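Local coordinates for protein purine nucleoside phosphorylase (Schistosoma mansoni, PDB 6BIF) that probably catalyses the reversible phosphorolysis of purine nucleosides such as inosine and guanosine to the free base and ribose 1-phosphate, at residues 115-120 with 221-226; 191-196 with 215-220; 242-247 with 260-265. One frame throughout, in Å; residues are numbered along the deposited sequence.

How the interactions relate
From the N terminus, strand 112-121 supplies the first side of interaction 1, and the chain runs through about a hundred residues before 221-226 closes that loop. Interaction 2 falls wholly within this span: 191-196 and 215-220 close a short loop around helix 205-213, and strand 218-220 leads directly into 221-226. Interaction 3 follows in series, 242-247 closing a short loop with 260-265; none of the loops cross. One mixed sheet joins them. Strand 112-121 lies between 218-220 and 236-246, with G120 N near V219 O (2.9 Å) and N117 O near L242 N (2.9 Å). All three border the pocket that holds DSJ.

Interaction 1 (115-120 with 221-226); sequences ITNLAG and MSTVPE. With DSJ (1-(4-amino-2-hydroxyphenyl)ethan-1-one), chain J; DMS (dimethyl sulfoxide), chain D.
N117 and T223 meet at the closest point between strand 112-121 and the loop that leads into helix 224-232. The amide ND2 of N117 donates to OG1 of T223 at 2.9 Å, with a moderately bent N-H...O angle of 144°, and the hydroxyl is tilted modestly from the amide plane. The two side chains cross nearly at right angles. With chi1 at 62°, the N117 amide is tucked between its own backbone N and carbonyl carbon; its other end, OD1, is held by S241, so asparagine suits a buried place where a donor and an acceptor must both be used. Beside this polar pair, I115 slides past T223, its CG2 4.0 Å from T223 OG1, and its CD1 reaches toward the CB of E226. Threonine thus offers a hydroxyl to the amide and a methyl to the isoleucine. T223 has positive phi and forms a gamma turn, in which V224 N bonds S222 O at 2.8 Å. The strand is a central one of the mixed sheet of the nucleoside phosphorylase fold, and E226, salt-bridged to R86, lies just past the turn. Toward M221 and G120 the segments draw apart, and small molecules occupy the gap. A water donates to L118 O at 2.7 Å and bonds M221 N only weakly. Dimethyl sulfoxide, probably from the crystallisation liquor, accepts from L118 N at 3.2 Å and also from S35, in what is probably the phosphate site of related enzymes; its closeness to S222 OG is doubtful. Beyond it, M221 CG approaches DSJ O1 at 3.5 Å.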
loop_
_atom_site.group_PDB
_atom_site.type_symbol
_atom_site.label_atom_id
_atom_site.label_comp_id
_atom_site.label_asym_id
_atom_site.label_seq_id
_atom_site.Cartn_x
_atom_site.Cartn_y
_atom_site.Cartn_z
ATOM N N ILE A 115 24.342 -6.393 -4.201
ATOM C CA ILE A 115 23.072 -7.126 -4.150
ATOM C C ILE A 115 22.711 -7.728 -5.508
ATOM O O ILE A 115 22.837 -7.062 -6.537
ATOM C CB ILE A 115 21.952 -6.179 -3.682
ATOM C CG1 ILE A 115 22.307 -5.557 -2.336
ATOM C CG2 ILE A 115 20.633 -6.932 -3.524
ATOM C CD1 ILE A 115 21.357 -4.464 -1.926
ATOM N N THR A 116 22.240 -8.992 -5.517
ATOM C CA THR A 116 21.647 -9.588 -6.720
ATOM C C THR A 116 20.245 -10.110 -6.419
ATOM O O THR A 116 19.900 -10.405 -5.260
ATOM C CB THR A 116 22.521 -10.735 -7.317
ATOM O OG1 THR A 116 22.637 -11.824 -6.375
ATOM C CG2 THR A 116 23.918 -10.226 -7.701
ATOM N N ASN A 117 19.426 -10.188 -7.482
ATOM C CA ASN A 117 18.091 -10.783 -7.428
ATOM C C ASN A 117 17.728 -11.323 -8.809
ATOM O O ASN A 117 18.403 -11.028 -9.799
ATOM C CB ASN A 117 17.031 -9.752 -6.977
ATOM C CG ASN A 117 16.881 -8.569 -7.934
ATOM O OD1 ASN A 117 16.506 -8.734 -9.091
ATOM N ND2 ASN A 117 17.117 -7.366 -7.431
ATOM N N LEU A 118 16.654 -12.136 -8.868
ATOM C CA LEU A 118 15.946 -12.431 -10.109
ATOM C C LEU A 118 14.681 -11.579 -10.200
ATOM O O LEU A 118 14.060 -11.253 -9.185
ATOM C CB LEU A 118 15.593 -13.911 -10.227
ATOM C CG LEU A 118 16.840 -14.757 -10.608
ATOM C CD1 LEU A 118 17.341 -15.521 -9.441
ATOM C CD2 LEU A 118 16.600 -15.630 -11.818
ATOM N N ALA A 119 14.294 -11.218 -11.431
ATOM C CA ALA A 119 13.165 -10.294 -11.619
ATOM C C ALA A 119 12.505 -10.513 -12.977
ATOM O O ALA A 119 13.063 -11.164 -13.874
ATOM C CB ALA A 119 13.628 -8.837 -11.502
ATOM N N GLY A 120 11.302 -9.946 -13.127
ATOM C CA GLY A 120 10.604 -9.985 -14.407
ATOM C C GLY A 120 10.923 -8.757 -15.249
ATOM O O GLY A 120 11.000 -7.634 -14.733
ATOM N N MET A 221 10.426 -8.657 -5.957
ATOM C CA MET A 221 9.843 -8.691 -4.608
ATOM C C MET A 221 10.888 -8.502 -3.497
ATOM O O MET A 221 10.634 -8.890 -2.343
ATOM C CB MET A 221 9.101 -10.008 -4.382
ATOM C CG MET A 221 7.975 -10.329 -5.361
ATOM S SD MET A 221 7.387 -12.021 -5.107
ATOM C CE MET A 221 6.376 -12.248 -6.577
ATOM N N SER A 222 12.053 -7.932 -3.810
ATOM C CA SER A 222 13.124 -7.752 -2.825
ATOM C C SER A 222 13.866 -6.438 -3.083
ATOM O O SER A 222 13.403 -5.562 -3.813
ATOM C CB SER A 222 14.104 -8.935 -2.882
ATOM O OG SER A 222 14.908 -8.883 -4.059
ATOM N N THR A 223 15.018 -6.305 -2.423
ATOM C CA THR A 223 16.095 -5.370 -2.750
ATOM C C THR A 223 15.822 -3.927 -2.281
ATOM O O THR A 223 16.659 -3.360 -1.560
ATOM C CB THR A 223 16.391 -5.460 -4.257
ATOM O OG1 THR A 223 16.812 -6.812 -4.583
ATOM C CG2 THR A 223 17.524 -4.494 -4.646
ATOM N N VAL A 224 14.668 -3.332 -2.639
ATOM C CA VAL A 224 14.388 -1.932 -2.250
ATOM C C VAL A 224 14.436 -1.743 -0.731
ATOM O O VAL A 224 15.037 -0.753 -0.279
ATOM C CB VAL A 224 13.075 -1.455 -2.889
ATOM C CG1 VAL A 224 12.567 -0.133 -2.308
ATOM C CG2 VAL A 224 13.259 -1.307 -4.412
ATOM N N PRO A 225 13.884 -2.647 0.104
ATOM C CA PRO A 225 14.018 -2.459 1.573
ATOM C C PRO A 225 15.470 -2.390 2.031
ATOM O O PRO A 225 15.838 -1.453 2.754
ATOM C CB PRO A 225 13.289 -3.687 2.148
ATOM C CG PRO A 225 12.267 -4.058 1.068
ATOM C CD PRO A 225 13.047 -3.832 -0.215
ATOM N N GLU A 226 16.326 -3.325 1.583
ATOM C CA GLU A 226 17.740 -3.295 1.994
ATOM C C GLU A 226 18.459 -2.049 1.480
ATOM O O GLU A 226 19.320 -1.481 2.189
ATOM C CB GLU A 226 18.480 -4.543 1.494
ATOM C CG GLU A 226 17.915 -5.874 1.838
ATOM C CD GLU A 226 16.956 -6.378 0.766
ATOM O OE1 GLU A 226 15.803 -6.009 0.884
ATOM O OE2 GLU A 226 17.348 -7.091 -0.199
HETATM C C7 DSJ J . 9.546 -11.814 -9.627
HETATM C C4 DSJ J . 10.464 -13.373 -11.764
HETATM C C5 DSJ J . 9.423 -12.551 -11.916
HETATM C C6 DSJ J . 8.949 -11.711 -10.768
HETATM C C3 DSJ J . 11.151 -13.459 -10.426
HETATM C C2 DSJ J . 10.718 -12.717 -9.408
HETATM C C1 DSJ J . 11.342 -12.767 -8.028
HETATM O O DSJ J . 10.897 -12.114 -7.119
HETATM C C DSJ J . 12.549 -13.670 -7.780
HETATM O O1 DSJ J . 9.114 -11.046 -8.559
HETATM N N DSJ J . 8.732 -12.426 -13.149
HETATM S S DMS D . 15.370 -13.094 -4.880
HETATM O O DMS D . 16.102 -13.536 -6.081
HETATM C C1 DMS D . 16.111 -13.698 -3.324
HETATM C C2 DMS D . 14.716 -11.416 -4.889
HETATM O O HOH W 1 13.515 -9.534 -7.120
#

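Interaction 2 (191-196 with 215-220); sequences EGVYAF and GCDVVG. With DSJ (1-(4-amino-2-hydroxyphenyl)ethan-1-one), chain J.
V193 is held through both its backbone N and its backbone O by D217 and V218. OD2 of D217 accepts from V193 N at 2.8 Å through its anti lone pair, the one pointing away from the other carboxylate oxygen, while V193 O accepts from D217 N at 3.0 Å and from V218 N at 3.2 Å. The regular parallel ladder follows: A195 N to V218 O at 2.9 Å, nearly straight at 176°, then G220 N to A195 O at 3.0 Å. Side chains alternate across this ladder. On one face the Y194 ring carries CD1 against V218 CG2 (3.6 Å); on the other, A195 CB lies against C216 SG, where a small residue lets the sulfur come close. G220 leaves room for the Y194 hydroxyl, with OH 3.0 Å from G220 C. Extending CG anti to the backbone N (chi1 180°) carries the tyrosine ring along toward that glycine. A second shell fixes these groups: N123 holds OD1 of D217, and the backbone N of S222 donates to Y194 OH. The Schellman motif at G215, a glycine suited to positive phi, ends helix 205-213 and turns the chain back into strand 218-220. G220 CA also borders DSJ. Strand 189-196, helix 205-213 and strand 218-220 together form a classic beta-alpha-beta crossover between neighbouring parallel strands.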
loop_
_atom_site.group_PDB
_atom_site.type_symbol
_atom_site.label_atom_id
_atom_site.label_comp_id
_atom_site.label_asym_id
_atom_site.label_seq_id
_atom_site.Cartn_x
_atom_site.Cartn_y
_atom_site.Cartn_z
ATOM N N GLU A 191 20.755 -1.248 -18.320
ATOM C CA GLU A 191 20.462 -0.499 -17.090
ATOM C C GLU A 191 18.963 -0.244 -17.000
ATOM O O GLU A 191 18.260 -0.275 -18.013
ATOM C CB GLU A 191 21.230 0.831 -17.042
ATOM C CG GLU A 191 20.887 1.805 -18.133
ATOM C CD GLU A 191 21.635 3.118 -17.985
ATOM O OE1 GLU A 191 22.749 3.112 -17.397
ATOM O OE2 GLU A 191 21.093 4.150 -18.433
ATOM N N GLY A 192 18.450 0.018 -15.795
ATOM C CA GLY A 192 17.003 0.201 -15.690
ATOM C C GLY A 192 16.484 0.487 -14.290
ATOM O O GLY A 192 17.219 0.458 -13.301
ATOM N N VAL A 193 15.178 0.805 -14.251
ATOM C CA VAL A 193 14.440 1.161 -13.028
ATOM C C VAL A 193 13.708 -0.076 -12.498
ATOM O O VAL A 193 12.959 -0.730 -13.241
ATOM C CB VAL A 193 13.449 2.304 -13.319
ATOM C CG1 VAL A 193 12.493 2.553 -12.124
ATOM C CG2 VAL A 193 14.200 3.609 -13.726
ATOM N N TYR A 194 13.888 -0.378 -11.200
ATOM C CA TYR A 194 13.311 -1.562 -10.553
ATOM C C TYR A 194 12.027 -1.172 -9.812
ATOM O O TYR A 194 12.055 -0.295 -8.936
ATOM C CB TYR A 194 14.328 -2.173 -9.581
ATOM C CG TYR A 194 13.932 -3.426 -8.785
ATOM C CD1 TYR A 194 14.396 -4.694 -9.164
ATOM C CD2 TYR A 194 13.150 -3.352 -7.624
ATOM C CE1 TYR A 194 14.090 -5.845 -8.440
ATOM C CE2 TYR A 194 12.834 -4.531 -6.876
ATOM C CZ TYR A 194 13.305 -5.755 -7.286
ATOM O OH TYR A 194 13.004 -6.896 -6.551
ATOM N N ALA A 195 10.905 -1.816 -10.163
ATOM C CA ALA A 195 9.657 -1.687 -9.388
ATOM C C ALA A 195 9.565 -2.763 -8.309
ATOM O O ALA A 195 9.703 -3.956 -8.606
ATOM C CB ALA A 195 8.437 -1.804 -10.299
ATOM N N PHE A 196 9.251 -2.340 -7.071
ATOM C CA PHE A 196 9.068 -3.252 -5.925
ATOM C C PHE A 196 7.577 -3.625 -5.810
ATOM O O PHE A 196 6.744 -2.780 -5.456
ATOM C CB PHE A 196 9.595 -2.581 -4.655
ATOM C CG PHE A 196 9.478 -3.409 -3.345
ATOM C CD1 PHE A 196 9.376 -4.798 -3.337
ATOM C CD2 PHE A 196 9.471 -2.745 -2.109
ATOM C CE1 PHE A 196 9.272 -5.500 -2.152
ATOM C CE2 PHE A 196 9.382 -3.452 -0.902
ATOM C CZ PHE A 196 9.285 -4.838 -0.923
ATOM N N GLY A 215 6.673 3.451 -16.604
ATOM C CA GLY A 215 8.093 3.629 -16.767
ATOM C C GLY A 215 8.963 2.648 -16.014
ATOM O O GLY A 215 10.161 2.909 -15.851
ATOM N N CYS A 216 8.411 1.537 -15.542
ATOM C CA CYS A 216 9.224 0.496 -14.915
ATOM C C CYS A 216 9.926 -0.334 -15.982
ATOM O O CYS A 216 9.349 -0.636 -17.037
ATOM C CB CYS A 216 8.351 -0.408 -14.031
ATOM S SG CYS A 216 7.299 0.520 -12.881
ATOM N N ASP A 217 11.191 -0.688 -15.719
ATOM C CA ASP A 217 11.939 -1.577 -16.604
ATOM C C ASP A 217 11.917 -3.037 -16.151
ATOM O O ASP A 217 11.907 -3.933 -17.008
ATOM C CB ASP A 217 13.384 -1.095 -16.708
ATOM C CG ASP A 217 13.489 0.264 -17.413
ATOM O OD1 ASP A 217 13.002 0.365 -18.561
ATOM O OD2 ASP A 217 14.019 1.232 -16.818
ATOM N N VAL A 218 11.933 -3.296 -14.833
ATOM C CA VAL A 218 11.936 -4.642 -14.254
ATOM C C VAL A 218 11.058 -4.593 -13.006
ATOM O O VAL A 218 10.824 -3.527 -12.450
ATOM C CB VAL A 218 13.347 -5.177 -13.881
ATOM C CG1 VAL A 218 14.339 -5.081 -15.076
ATOM C CG2 VAL A 218 13.950 -4.439 -12.735
ATOM N N VAL A 219 10.578 -5.755 -12.557
ATOM C CA VAL A 219 9.743 -5.852 -11.349
ATOM C C VAL A 219 10.174 -7.064 -10.511
ATOM O O VAL A 219 10.435 -8.150 -11.049
ATOM C CB VAL A 219 8.246 -5.940 -11.702
ATOM C CG1 VAL A 219 7.946 -7.150 -12.598
ATOM C CG2 VAL A 219 7.413 -5.996 -10.431
ATOM N N GLY A 220 10.260 -6.879 -9.182
ATOM C CA GLY A 220 10.587 -7.976 -8.281
ATOM C C GLY A 220 10.102 -7.713 -6.867
ATOM O O GLY A 220 9.482 -6.678 -6.590
HETATM C C7 DSJ J . 9.546 -11.814 -9.627
HETATM C C4 DSJ J . 10.464 -13.373 -11.764
HETATM C C5 DSJ J . 9.423 -12.551 -11.916
HETATM C C6 DSJ J . 8.949 -11.711 -10.768
HETATM C C3 DSJ J . 11.151 -13.459 -10.426
HETATM C C2 DSJ J . 10.718 -12.717 -9.408
HETATM C C1 DSJ J . 11.342 -12.767 -8.028
HETATM O O DSJ J . 10.897 -12.114 -7.119
HETATM C C DSJ J . 12.549 -13.670 -7.780
HETATM O O1 DSJ J . 9.114 -11.046 -8.559
HETATM N N DSJ J . 8.732 -12.426 -13.149
#

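Interaction 3 (242-247 with 260-265); sequences LIANNS and EKVLAV. With DSJ (1-(4-amino-2-hydroxyphenyl)ethan-1-one), chain J.
V265 turns both of its methyls onto the backbone of strand 236-246: CG1 rests against I243 O and CG2 against A244 O, each at 3.7 Å. A chi1 of 175° sets CG1 anti to the backbone N and leaves CG2 next to that N, so the two branches each reach a different carbonyl oxygen of consecutive residues. L242 comes in alongside, its CG 4.2 Å from V265 CG1, adding a branched chain to the same apolar patch. One turn earlier on the helix, V262 meets A244, CG2 to CB at 4.1 Å. Alanine is small enough for the helix to come near at this point, where the strand and helix segments run at 136° with axes 8.2 Å apart. The pair V262 and A244 also faces the ligand: V262 CG2 is 4.0 Å from DSJ C3, and A244 CB lies at a similar range from the ring carbon C4. The next residue of the strand turns polar. N245 OD1 accepts from the DSJ amine at 2.9 Å with an angle of 162°, while its ND2 donates to S247 OG, which is tilted somewhat from the amide plane, and also to D250. With ND2 so occupied, the amide has its rotation fixed, and OD1 is presented to the ligand. S247 OG in turn bonds E203, whose carboxylate also binds DSJ, as expected where related enzymes recognise the purine base. The chemistry is therefore divided: van der Waals contacts, methyl to methyl and methyl to carbonyl oxygen, join helix to strand, whereas the directional bonds at N245 are spent on the ligand and its neighbours.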
loop_
_atom_site.group_PDB
_atom_site.type_symbol
_atom_site.label_atom_id
_atom_site.label_comp_id
_atom_site.label_asym_id
_atom_site.label_seq_id
_atom_site.Cartn_x
_atom_site.Cartn_y
_atom_site.Cartn_z
ATOM N N LEU A 242 18.845 -10.312 -12.536
ATOM C CA LEU A 242 18.916 -11.322 -13.587
ATOM C C LEU A 242 17.486 -11.582 -14.058
ATOM O O LEU A 242 16.613 -11.909 -13.242
ATOM C CB LEU A 242 19.581 -12.604 -13.079
ATOM C CG LEU A 242 19.540 -13.861 -13.967
ATOM C CD1 LEU A 242 20.200 -13.659 -15.348
ATOM C CD2 LEU A 242 20.184 -15.067 -13.252
ATOM N N ILE A 243 17.231 -11.370 -15.349
ATOM C CA ILE A 243 15.870 -11.420 -15.892
ATOM C C ILE A 243 15.431 -12.868 -16.123
ATOM O O ILE A 243 16.039 -13.593 -16.908
ATOM C CB ILE A 243 15.792 -10.609 -17.197
ATOM C CG1 ILE A 243 16.251 -9.151 -16.956
ATOM C CG2 ILE A 243 14.416 -10.680 -17.795
ATOM C CD1 ILE A 243 15.425 -8.414 -15.902
ATOM N N ALA A 244 14.318 -13.270 -15.487
ATOM C CA ALA A 244 13.805 -14.636 -15.645
ATOM C C ALA A 244 12.939 -14.806 -16.899
ATOM O O ALA A 244 12.922 -15.895 -17.495
ATOM C CB ALA A 244 13.027 -15.026 -14.393
ATOM N N ASN A 245 12.262 -13.743 -17.335
ATOM C CA ASN A 245 11.204 -13.798 -18.342
ATOM C C ASN A 245 10.871 -12.363 -18.703
ATOM O O ASN A 245 11.207 -11.451 -17.947
ATOM C CB ASN A 245 9.962 -14.509 -17.805
ATOM C CG ASN A 245 9.265 -13.697 -16.695
ATOM O OD1 ASN A 245 9.814 -13.480 -15.611
ATOM N ND2 ASN A 245 8.063 -13.219 -16.989
ATOM N N ASN A 246 10.175 -12.154 -19.850
ATOM C CA ASN A 246 9.598 -10.840 -20.151
ATOM C C ASN A 246 8.094 -10.936 -19.916
ATOM O O ASN A 246 7.389 -11.644 -20.646
ATOM C CB ASN A 246 9.923 -10.375 -21.576
ATOM C CG ASN A 246 9.467 -8.941 -21.821
ATOM O OD1 ASN A 246 8.269 -8.675 -21.884
ATOM N ND2 ASN A 246 10.421 -7.996 -21.882
ATOM N N SER A 247 7.617 -10.262 -18.869
ATOM C CA SER A 247 6.219 -10.399 -18.465
ATOM C C SER A 247 5.257 -9.778 -19.468
ATOM O O SER A 247 4.081 -10.178 -19.518
ATOM C CB SER A 247 6.021 -9.776 -17.084
ATOM O OG SER A 247 6.732 -10.518 -16.111
ATOM N N GLU A 260 10.007 -22.734 -10.522
ATOM C CA GLU A 260 10.898 -23.690 -11.185
ATOM C C GLU A 260 11.595 -23.049 -12.381
ATOM O O GLU A 260 12.806 -23.252 -12.604
ATOM C CB GLU A 260 10.108 -24.924 -11.624
ATOM C CG GLU A 260 9.604 -25.796 -10.473
ATOM C CD GLU A 260 8.510 -25.129 -9.619
ATOM O OE1 GLU A 260 7.638 -24.423 -10.173
ATOM O OE2 GLU A 260 8.532 -25.314 -8.384
ATOM N N LYS A 261 10.856 -22.268 -13.162
ATOM C CA LYS A 261 11.461 -21.584 -14.303
ATOM C C LYS A 261 12.477 -20.535 -13.841
ATOM O O LYS A 261 13.531 -20.366 -14.472
ATOM C CB LYS A 261 10.380 -20.939 -15.179
ATOM C CG LYS A 261 9.422 -21.914 -15.885
ATOM C CD LYS A 261 8.360 -21.151 -16.698
ATOM C CE LYS A 261 7.456 -22.106 -17.533
ATOM N NZ LYS A 261 6.343 -21.357 -18.214
ATOM N N VAL A 262 12.185 -19.841 -12.734
ATOM C CA VAL A 262 13.108 -18.849 -12.175
ATOM C C VAL A 262 14.432 -19.510 -11.788
ATOM O O VAL A 262 15.521 -19.006 -12.102
ATOM C CB VAL A 262 12.457 -18.146 -10.966
ATOM C CG1 VAL A 262 13.470 -17.286 -10.209
ATOM C CG2 VAL A 262 11.271 -17.290 -11.409
ATOM N N LEU A 263 14.362 -20.636 -11.073
ATOM C CA LEU A 263 15.580 -21.301 -10.619
ATOM C C LEU A 263 16.368 -21.898 -11.782
ATOM O O LEU A 263 17.603 -21.954 -11.722
ATOM C CB LEU A 263 15.248 -22.383 -9.582
ATOM C CG LEU A 263 14.807 -21.916 -8.173
ATOM C CD1 LEU A 263 14.674 -23.097 -7.216
ATOM C CD2 LEU A 263 15.791 -20.897 -7.575
ATOM N N ALA A 264 15.695 -22.315 -12.861
ATOM C CA ALA A 264 16.437 -22.801 -14.030
ATOM C C ALA A 264 17.243 -21.692 -14.705
ATOM O O ALA A 264 18.359 -21.943 -15.178
ATOM C CB ALA A 264 15.481 -23.464 -15.024
ATOM N N VAL A 265 16.715 -20.464 -14.758
ATOM C CA VAL A 265 17.484 -19.340 -15.300
ATOM C C VAL A 265 18.662 -19.010 -14.385
ATOM O O VAL A 265 19.781 -18.744 -14.852
ATOM C CB VAL A 265 16.571 -18.119 -15.508
ATOM C CG1 VAL A 265 17.376 -16.913 -15.958
ATOM C CG2 VAL A 265 15.476 -18.453 -16.535
HETATM C C7 DSJ J . 9.546 -11.814 -9.627
HETATM C C4 DSJ J . 10.464 -13.373 -11.764
HETATM C C5 DSJ J . 9.423 -12.551 -11.916
HETATM C C6 DSJ J . 8.949 -11.711 -10.768
HETATM C C3 DSJ J . 11.151 -13.459 -10.426
HETATM C C2 DSJ J . 10.718 -12.717 -9.408
HETATM C C1 DSJ J . 11.342 -12.767 -8.028
HETATM O O DSJ J . 10.897 -12.114 -7.119
HETATM C C DSJ J . 12.549 -13.670 -7.780
HETATM O O1 DSJ J . 9.114 -11.046 -8.559
HETATM N N DSJ J . 8.732 -12.426 -13.149
#